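Local coordinates for Alr1585 protein (Nostoc sp., PDB 5C2I), which probably uses a haem cofactor to oxidise dyes and other substrates at the expense of hydrogen peroxide, as a DyP-type peroxidase, at residues A[25-30]-A[71-76]; A[36-41]-A[151-156]; A[67-72]-A[90-95]. The protein carries 1 engineered substitution. All blocks are in the same frame, centred on the assembly; numbering follows the deposited sequence.

Contact 1: A[25-30]-A[71-76]; sequences NLLNDL and TSAKKQ
Leu27 and Lys74 bring their backbones together where the last turn of helix 24-29 meets the N-capped first turn of helix 73-86. Two main-chain bonds join the helix ends. Lys74 N donates to Leu27 O (3.0 Å), coming from well above the carbonyl plane, 48° out of it, and Ala73 N donates to Leu30 O at 2.8 Å. First-turn N-H groups have no carbonyl of their own helix to bond, so carbonyls from the end of another helix suit them; the C-terminal end of one helix lies beside the N-terminal end of the other, which is probably favourable for both dipoles. Leu30 is the first residue to leave helical geometry, which turns its carbonyl out toward Ala73.

Ser72 occupies the N-cap, a place for a short side chain ending in an acceptor: its OG takes the N-H of Lys75 at 2.9 Å in a nearly straight bond (166°). Beside the polar links, the small methyl of Ala73 lets the helices come close, with Leu27 CD2 3.9 Å from Ala73 CB and Leu30 CD2 packing more loosely on the same methyl. Asp29 is tied to Ser249 and Ser462, so the end of helix 24-29 is also held by later parts of the chain; Ser72 touches Ile461 of helix 461-465.

On the outer side, Asn28 and Lys74 run alongside each other, and Asn28 OD1 lies 3.5 Å from Lys74 CD; the ammonium of Lys74 goes on to a salt bridge with Asp78. Asn28 starts out away from the second helix, but with CG anti to the backbone N (chi1 -164°) its amide swings back, and a water bridges Asn28 and Ser72, 2.6 Å from Asn28 OD1, to which it donates, and 2.7 Å from Ser72 OG.

Contact 2: A[36-41]-A[151-156]; sequences KGHGRD and LVLIAD
His38 lays one face of its imidazole on the methyl of Ala155. This is a CH-pi contact: Ala155 CB stands 3.7 Å from the centroid of the His38 ring, 19° off the normal, and leans toward the rim, where His38 CE1 is 3.5 Å away. The small methyl suits a ring lying this close to the strand. Leu153, two residues back and facing the same way, brings its CD2 to 4.1 Å from His38 CD2. Farther along, Arg40 crosses the end of the strand. Its aliphatic root rests on the backbone, with Arg40 CB 3.5 Å from Asp156 N, and its head reaches the carboxylate in a rather long salt bridge, Arg40 NH1 to Asp156 OD1 at 3.4 Å. The oxygen lies at the guanidinium edge although the two planes are 66° apart, so the groups do not pair side by side.

Both ends of that bridge have other partners. The stronger polar partner of Arg40 NH1 is Asp91 O, to which it donates, and NH2 pairs with Glu79, while Asp156 OD2 accepts from Asp158 N. The His38 ring is fixed in rotation from its own segment: Arg40 N donates to His38 ND1 (2.9 Å) almost in the ring plane, a bond made possible by chi1 of 62°, which sets CG between the backbone N and the carbonyl carbon. Gly39 between them has positive phi, a conformation that comes easily to glycine. Phe93 of the neighbouring strand meets the imidazole too, and Asn33 OD1 takes the His38 N-H.

Strand 150-156 runs between strands 93-98 and 42-50, and the loop 36-41, on its way into strand 42-50, passes over the end of strand 150-156; the strand order 2-3-1-4 is that of the ferredoxin-like alpha+beta domain from which DyP-type peroxidases are built.

Contact 3: A[67-72]-A[90-95]; sequences QTYITS and GDVFAN
Edge strand 93-98 is bound at its start by the turn that follows helix 55-68, where Thr71 takes both the N-H and the C=O of Ala94 on the strand's outer edge. Thr71 N donates to Ala94 O at 3.0 Å, almost straight (175°) and in the carbonyl plane, while Ala94 N donates to Thr71 OG1, also at 3.0 Å. Chi1 of -51° places that hydroxyl beside the threonine's own backbone N, so both groups face the strand together. Being outermost in the ferredoxin-like sheet of this chain, the strand bonds through Phe93 and Asn95 to strand 150-156 and can offer the Ala94 amide outward.

Thr71 also stands across the Phe93 ring, with OG1 over one face and CB 3.6 Å from Phe93 CE2. A valine in its place would probably leave Ala94 N without its acceptor and a water without its hydroxyl partner. That water lies 2.8 Å from Thr71 OG1 and 2.7 Å from Val92 O. Beyond it, Tyr69 CB packs on the small Ala94 CB at 4.1 Å, and Val92 CG2 touches the edge of the Tyr69 ring at CD1.

Overall arrangement
All three contacts lie on the same side of the chain's centre. Contacts 2 and 3 are nearest, their centres about 9 Å apart, and both reach the same sheet, in which strands 93-98 and 150-156 are neighbours, joined by Phe93 N with Ala155 O and Asn95 N with Leu153 O. Contact 1, about 10 Å from contact 3, shares Thr71 and Ser72 with it, so one short turn joins helix 24-29 on one hand and the edge strand on the other. About 14 Å separates contacts 1 and 2, linked by Gln76 NE2 to Lys36 O. Along the chain their segments alternate, while contact 3 is nested within the loop of contact 2, interlocking the N-terminal region with the first ferredoxin-like domain.

Contact 1: A[25-30]-A[71-76]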
loop_
_atom_site.group_PDB
_atom_site.type_symbol
_atom_site.label_atom_id
_atom_site.label_comp_id
_atom_site.label_asym_id
_atom_site.label_seq_id
_atom_site.Cartn_x
_atom_site.Cartn_y
_atom_site.Cartn_z
ATOM N N ASN A 25 -11.599 -41.234 8.546
ATOM C CA ASN A 25 -11.206 -41.339 9.965
ATOM C C ASN A 25 -9.753 -40.905 10.140
ATOM O O ASN A 25 -9.368 -40.276 11.141
ATOM C CB ASN A 25 -11.420 -42.766 10.502
ATOM C CG ASN A 25 -12.897 -43.095 10.658
ATOM O OD1 ASN A 25 -13.726 -42.198 10.741
ATOM N ND2 ASN A 25 -13.227 -44.363 10.663
ATOM N N LEU A 26 -8.957 -41.211 9.142
ATOM C CA LEU A 26 -7.573 -40.799 9.175
ATOM C C LEU A 26 -7.468 -39.299 9.291
ATOM O O LEU A 26 -6.737 -38.788 10.148
ATOM C CB LEU A 26 -6.870 -41.289 7.929
ATOM C CG LEU A 26 -5.363 -40.847 7.866
ATOM C CD1 LEU A 26 -4.554 -41.973 7.258
ATOM C CD2 LEU A 26 -5.257 -39.651 7.002
ATOM N N LEU A 27 -8.212 -38.581 8.441
ATOM C CA LEU A 27 -8.120 -37.125 8.428
ATOM C C LEU A 27 -8.627 -36.492 9.746
ATOM O O LEU A 27 -8.219 -35.404 10.117
ATOM C CB LEU A 27 -8.900 -36.537 7.244
ATOM C CG LEU A 27 -8.356 -36.850 5.847
ATOM C CD1 LEU A 27 -9.251 -36.249 4.762
ATOM C CD2 LEU A 27 -6.923 -36.359 5.683
ATOM N N ASN A 28 -9.559 -37.159 10.419
ATOM C CA ASN A 28 -10.098 -36.671 11.667
ATOM C C ASN A 28 -9.120 -36.755 12.818
ATOM O O ASN A 28 -9.152 -35.928 13.697
ATOM C CB ASN A 28 -11.350 -37.483 12.056
ATOM C CG ASN A 28 -12.164 -36.779 13.127
ATOM O OD1 ASN A 28 -12.488 -35.592 13.009
ATOM N ND2 ASN A 28 -12.422 -37.484 14.237
ATOM N N ASP A 29 -8.246 -37.753 12.812
ATOM C CA ASP A 29 -7.308 -37.995 13.933
ATOM C C ASP A 29 -5.883 -37.595 13.656
ATOM O O ASP A 29 -5.008 -37.658 14.572
ATOM C CB ASP A 29 -7.350 -39.479 14.376
ATOM C CG ASP A 29 -6.944 -39.669 15.854
ATOM O OD1 ASP A 29 -7.202 -38.739 16.645
ATOM O OD2 ASP A 29 -6.459 -40.782 16.223
ATOM N N LEU A 30 -5.614 -37.189 12.417
ATOM C CA LEU A 30 -4.258 -36.735 12.010
ATOM C C LEU A 30 -4.185 -35.244 12.223
ATOM O O LEU A 30 -5.122 -34.505 11.845
ATOM C CB LEU A 30 -4.037 -37.029 10.522
ATOM C CG LEU A 30 -2.746 -36.515 9.871
ATOM C CD1 LEU A 30 -1.545 -37.291 10.425
ATOM C CD2 LEU A 30 -2.804 -36.664 8.371
ATOM N N THR A 71 -5.436 -28.641 15.658
ATOM C CA THR A 71 -6.145 -28.676 14.394
ATOM C C THR A 71 -5.908 -30.013 13.713
ATOM O O THR A 71 -4.778 -30.329 13.389
ATOM C CB THR A 71 -5.625 -27.555 13.482
ATOM O OG1 THR A 71 -5.637 -26.311 14.183
ATOM C CG2 THR A 71 -6.491 -27.411 12.224
ATOM N N SER A 72 -6.982 -30.751 13.426
ATOM C CA SER A 72 -6.856 -31.944 12.594
ATOM C C SER A 72 -6.727 -31.568 11.100
ATOM O O SER A 72 -7.070 -30.462 10.686
ATOM C CB SER A 72 -8.060 -32.843 12.798
ATOM O OG SER A 72 -9.219 -32.249 12.263
ATOM N N ALA A 73 -6.341 -32.540 10.280
ATOM C CA ALA A 73 -6.355 -32.340 8.838
ATOM C C ALA A 73 -7.767 -32.043 8.309
ATOM O O ALA A 73 -7.946 -31.193 7.439
ATOM C CB ALA A 73 -5.758 -33.543 8.145
ATOM N N LYS A 74 -8.770 -32.704 8.872
ATOM C CA LYS A 74 -10.146 -32.431 8.512
ATOM C C LYS A 74 -10.558 -31.013 8.875
ATOM O O LYS A 74 -11.139 -30.312 8.047
ATOM C CB LYS A 74 -11.096 -33.467 9.162
ATOM C CG LYS A 74 -12.615 -33.255 8.978
ATOM C CD LYS A 74 -13.455 -33.997 10.040
ATOM C CE LYS A 74 -14.970 -34.012 9.646
ATOM N NZ LYS A 74 -15.559 -32.649 9.818
ATOM N N LYS A 75 -10.263 -30.587 10.083
ATOM C CA LYS A 75 -10.588 -29.224 10.526
ATOM C C LYS A 75 -9.862 -28.190 9.657
ATOM O O LYS A 75 -10.468 -27.206 9.255
ATOM C CB LYS A 75 -10.258 -29.020 12.006
ATOM C CG LYS A 75 -10.594 -27.636 12.539
ATOM C CD LYS A 75 -12.099 -27.443 12.636
ATOM C CE LYS A 75 -12.436 -25.997 13.037
ATOM N NZ LYS A 75 -13.883 -25.722 13.109
ATOM N N GLN A 76 -8.592 -28.433 9.375
ATOM C CA GLN A 76 -7.810 -27.538 8.516
ATOM C C GLN A 76 -8.493 -27.357 7.137
ATOM O O GLN A 76 -8.699 -26.218 6.691
ATOM C CB GLN A 76 -6.420 -28.084 8.319
ATOM C CG GLN A 76 -5.536 -27.218 7.462
ATOM C CD GLN A 76 -4.215 -27.849 7.153
ATOM O OE1 GLN A 76 -3.787 -28.777 7.852
ATOM N NE2 GLN A 76 -3.504 -27.308 6.143
HETATM O O HOH W 1 -11.439 -33.287 13.322
#

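Contact 2: A[36-41]-A[151-156]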
loop_
_atom_site.group_PDB
_atom_site.type_symbol
_atom_site.label_atom_id
_atom_site.label_comp_id
_atom_site.label_asym_id
_atom_site.label_seq_id
_atom_site.Cartn_x
_atom_site.Cartn_y
_atom_site.Cartn_z
ATOM N N LYS A 36 -0.907 -31.082 4.106
ATOM C CA LYS A 36 -0.977 -29.784 3.456
ATOM C C LYS A 36 -0.593 -28.747 4.474
ATOM O O LYS A 36 -1.046 -28.775 5.621
ATOM C CB LYS A 36 -2.411 -29.520 2.927
ATOM C CG LYS A 36 -2.611 -28.158 2.245
ATOM C CD LYS A 36 -3.843 -28.187 1.338
ATOM C CE LYS A 36 -4.257 -26.784 0.883
ATOM N NZ LYS A 36 -3.091 -26.128 0.208
ATOM N N GLY A 37 0.233 -27.801 4.064
ATOM C CA GLY A 37 0.701 -26.731 4.959
ATOM C C GLY A 37 -0.422 -25.863 5.498
ATOM O O GLY A 37 -1.429 -25.651 4.828
ATOM N N HIS A 38 -0.273 -25.392 6.737
ATOM C CA HIS A 38 -1.342 -24.572 7.361
ATOM C C HIS A 38 -1.607 -23.265 6.595
ATOM O O HIS A 38 -2.697 -22.730 6.693
ATOM C CB HIS A 38 -1.099 -24.319 8.864
ATOM C CG HIS A 38 0.149 -23.552 9.188
ATOM N ND1 HIS A 38 0.330 -22.231 8.820
ATOM C CD2 HIS A 38 1.239 -23.891 9.915
ATOM C CE1 HIS A 38 1.494 -21.806 9.277
ATOM N NE2 HIS A 38 2.067 -22.792 9.950
ATOM N N GLY A 39 -0.627 -22.792 5.852
ATOM C CA GLY A 39 -0.767 -21.593 5.016
ATOM C C GLY A 39 -0.978 -20.249 5.716
ATOM O O GLY A 39 -1.431 -19.296 5.088
ATOM N N ARG A 40 -0.751 -20.179 7.027
ATOM C CA ARG A 40 -0.961 -18.929 7.768
ATOM C C ARG A 40 0.303 -18.090 7.679
ATOM O O ARG A 40 1.427 -18.614 7.616
ATOM C CB ARG A 40 -1.329 -19.179 9.241
ATOM C CG ARG A 40 -2.473 -20.176 9.510
ATOM C CD ARG A 40 -3.843 -19.777 8.966
ATOM N NE ARG A 40 -4.799 -20.848 9.339
ATOM C CZ ARG A 40 -5.662 -20.820 10.349
ATOM N NH1 ARG A 40 -5.825 -19.752 11.141
ATOM N NH2 ARG A 40 -6.381 -21.901 10.620
ATOM N N ASP A 41 0.125 -16.784 7.728
ATOM C CA ASP A 41 1.247 -15.854 7.539
ATOM C C ASP A 41 2.182 -15.692 8.740
ATOM O O ASP A 41 3.303 -15.242 8.587
ATOM C CB ASP A 41 0.711 -14.478 7.179
ATOM C CG ASP A 41 0.311 -14.394 5.724
ATOM O OD1 ASP A 41 1.052 -14.969 4.865
ATOM O OD2 ASP A 41 -0.735 -13.746 5.473
ATOM N N LEU A 151 7.173 -29.320 21.329
ATOM C CA LEU A 151 7.038 -28.098 20.586
ATOM C C LEU A 151 5.539 -27.827 20.438
ATOM O O LEU A 151 4.793 -28.670 19.907
ATOM C CB LEU A 151 7.717 -28.222 19.235
ATOM C CG LEU A 151 7.482 -27.103 18.176
ATOM C CD1 LEU A 151 7.884 -25.703 18.621
ATOM C CD2 LEU A 151 8.185 -27.460 16.866
ATOM N N VAL A 152 5.133 -26.617 20.802
ATOM C CA VAL A 152 3.810 -26.109 20.481
ATOM C C VAL A 152 3.937 -25.151 19.283
ATOM O O VAL A 152 4.740 -24.220 19.296
ATOM C CB VAL A 152 3.239 -25.368 21.685
ATOM C CG1 VAL A 152 1.898 -24.771 21.378
ATOM C CG2 VAL A 152 3.123 -26.314 22.864
ATOM N N LEU A 153 3.091 -25.339 18.276
ATOM C CA LEU A 153 3.089 -24.465 17.094
ATOM C C LEU A 153 1.686 -23.873 16.991
ATOM O O LEU A 153 0.706 -24.607 16.919
ATOM C CB LEU A 153 3.459 -25.269 15.846
ATOM C CG LEU A 153 3.521 -24.536 14.486
ATOM C CD1 LEU A 153 4.380 -25.365 13.521
ATOM C CD2 LEU A 153 2.138 -24.298 13.887
ATOM N N ILE A 154 1.604 -22.541 16.985
ATOM C CA ILE A 154 0.353 -21.819 16.810
ATOM C C ILE A 154 0.490 -20.814 15.680
ATOM O O ILE A 154 1.504 -20.128 15.597
ATOM C CB ILE A 154 -0.048 -21.044 18.090
ATOM C CG1 ILE A 154 -0.045 -21.994 19.298
ATOM C CG2 ILE A 154 -1.475 -20.499 17.958
ATOM C CD1 ILE A 154 1.187 -21.857 20.097
ATOM N N ALA A 155 -0.491 -20.767 14.775
ATOM C CA ALA A 155 -0.388 -19.964 13.591
ATOM C C ALA A 155 -1.697 -19.285 13.217
ATOM O O ALA A 155 -2.785 -19.792 13.489
ATOM C CB ALA A 155 0.159 -20.812 12.410
ATOM N N ASP A 156 -1.574 -18.121 12.612
ATOM C CA ASP A 156 -2.708 -17.321 12.259
ATOM C C ASP A 156 -2.244 -16.215 11.295
ATOM O O ASP A 156 -1.105 -15.801 11.347
ATOM C CB ASP A 156 -3.338 -16.659 13.475
ATOM C CG ASP A 156 -4.810 -16.300 13.236
ATOM O OD1 ASP A 156 -5.678 -17.205 13.385
ATOM O OD2 ASP A 156 -5.112 -15.166 12.811
#

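Contact 3: A[67-72]-A[90-95]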
loop_
_atom_site.group_PDB
_atom_site.type_symbol
_atom_site.label_atom_id
_atom_site.label_comp_id
_atom_site.label_asym_id
_atom_site.label_seq_id
_atom_site.Cartn_x
_atom_site.Cartn_y
_atom_site.Cartn_z
ATOM N N GLN A 67 -7.822 -30.940 23.259
ATOM C CA GLN A 67 -9.275 -30.787 23.150
ATOM C C GLN A 67 -9.638 -29.431 22.581
ATOM O O GLN A 67 -10.595 -29.311 21.829
ATOM C CB GLN A 67 -9.952 -30.963 24.512
ATOM C CG GLN A 67 -9.938 -32.397 24.998
ATOM C CD GLN A 67 -10.263 -32.533 26.478
ATOM O OE1 GLN A 67 -10.176 -31.571 27.262
ATOM N NE2 GLN A 67 -10.623 -33.752 26.878
ATOM N N THR A 68 -8.909 -28.386 22.977
ATOM C CA THR A 68 -9.310 -27.011 22.683
ATOM C C THR A 68 -8.722 -26.455 21.397
ATOM O O THR A 68 -9.400 -25.717 20.667
ATOM C CB THR A 68 -8.937 -26.087 23.850
ATOM O OG1 THR A 68 -9.549 -26.604 25.037
ATOM C CG2 THR A 68 -9.482 -24.689 23.646
ATOM N N TYR A 69 -7.448 -26.755 21.131
ATOM C CA TYR A 69 -6.720 -26.039 20.084
ATOM C C TYR A 69 -6.232 -26.845 18.895
ATOM O O TYR A 69 -6.163 -26.301 17.795
ATOM C CB TYR A 69 -5.490 -25.340 20.705
ATOM C CG TYR A 69 -5.902 -24.172 21.579
ATOM C CD1 TYR A 69 -6.273 -22.974 21.014
ATOM C CD2 TYR A 69 -5.893 -24.269 22.963
ATOM C CE1 TYR A 69 -6.673 -21.889 21.812
ATOM C CE2 TYR A 69 -6.247 -23.195 23.765
ATOM C CZ TYR A 69 -6.633 -22.007 23.179
ATOM O OH TYR A 69 -6.998 -20.942 23.963
ATOM N N ILE A 70 -5.795 -28.080 19.108
ATOM C CA ILE A 70 -5.081 -28.779 18.027
ATOM C C ILE A 70 -6.004 -28.914 16.816
ATOM O O ILE A 70 -7.166 -29.320 16.927
ATOM C CB ILE A 70 -4.506 -30.137 18.473
ATOM C CG1 ILE A 70 -3.387 -29.896 19.515
ATOM C CG2 ILE A 70 -3.934 -30.879 17.285
ATOM C CD1 ILE A 70 -2.770 -31.144 20.087
ATOM N N THR A 71 -5.436 -28.641 15.658
ATOM C CA THR A 71 -6.145 -28.676 14.394
ATOM C C THR A 71 -5.908 -30.013 13.713
ATOM O O THR A 71 -4.778 -30.329 13.389
ATOM C CB THR A 71 -5.625 -27.555 13.482
ATOM O OG1 THR A 71 -5.637 -26.311 14.183
ATOM C CG2 THR A 71 -6.491 -27.411 12.224
ATOM N N SER A 72 -6.982 -30.751 13.426
ATOM C CA SER A 72 -6.856 -31.944 12.594
ATOM C C SER A 72 -6.727 -31.568 11.100
ATOM O O SER A 72 -7.070 -30.462 10.686
ATOM C CB SER A 72 -8.060 -32.843 12.798
ATOM O OG SER A 72 -9.219 -32.249 12.263
ATOM N N GLY A 90 -11.100 -18.867 10.250
ATOM C CA GLY A 90 -11.269 -19.901 11.252
ATOM C C GLY A 90 -10.547 -19.602 12.554
ATOM O O GLY A 90 -10.046 -18.502 12.778
ATOM N N ASP A 91 -10.539 -20.595 13.421
ATOM C CA ASP A 91 -9.761 -20.547 14.652
ATOM C C ASP A 91 -8.276 -20.439 14.300
ATOM O O ASP A 91 -7.872 -20.695 13.151
ATOM C CB ASP A 91 -9.955 -21.850 15.435
ATOM C CG ASP A 91 -11.382 -22.067 15.920
ATOM O OD1 ASP A 91 -12.131 -21.087 16.107
ATOM O OD2 ASP A 91 -11.748 -23.245 16.110
ATOM N N VAL A 92 -7.445 -20.113 15.294
ATOM C CA VAL A 92 -6.012 -20.291 15.136
ATOM C C VAL A 92 -5.719 -21.713 14.747
ATOM O O VAL A 92 -6.469 -22.645 15.074
ATOM C CB VAL A 92 -5.162 -19.978 16.422
ATOM C CG1 VAL A 92 -5.178 -18.503 16.721
ATOM C CG2 VAL A 92 -5.602 -20.764 17.618
ATOM N N PHE A 93 -4.607 -21.890 14.072
ATOM C CA PHE A 93 -4.102 -23.205 13.741
ATOM C C PHE A 93 -3.151 -23.660 14.840
ATOM O O PHE A 93 -2.333 -22.864 15.323
ATOM C CB PHE A 93 -3.336 -23.164 12.401
ATOM C CG PHE A 93 -2.814 -24.504 11.990
ATOM C CD1 PHE A 93 -1.587 -24.965 12.491
ATOM C CD2 PHE A 93 -3.625 -25.380 11.287
ATOM C CE1 PHE A 93 -1.194 -26.269 12.272
ATOM C CE2 PHE A 93 -3.188 -26.665 10.989
ATOM C CZ PHE A 93 -1.970 -27.096 11.474
ATOM N N ALA A 94 -3.210 -24.930 15.238
ATOM C CA ALA A 94 -2.242 -25.427 16.243
ATOM C C ALA A 94 -1.778 -26.864 15.983
ATOM O O ALA A 94 -2.604 -27.751 15.671
ATOM C CB ALA A 94 -2.824 -25.301 17.645
ATOM N N ASN A 95 -0.487 -27.094 16.219
ATOM C CA ASN A 95 0.115 -28.414 16.250
ATOM C C ASN A 95 0.742 -28.618 17.635
ATOM O O ASN A 95 1.114 -27.654 18.334
ATOM C CB ASN A 95 1.286 -28.554 15.273
ATOM C CG ASN A 95 0.918 -28.787 13.832
ATOM O OD1 ASN A 95 1.505 -28.164 12.938
ATOM N ND2 ASN A 95 0.019 -29.742 13.565
HETATM O O HOH W 2 -7.383 -23.981 17.427
HETATM O O HOH W 3 -7.951 -24.676 14.109
#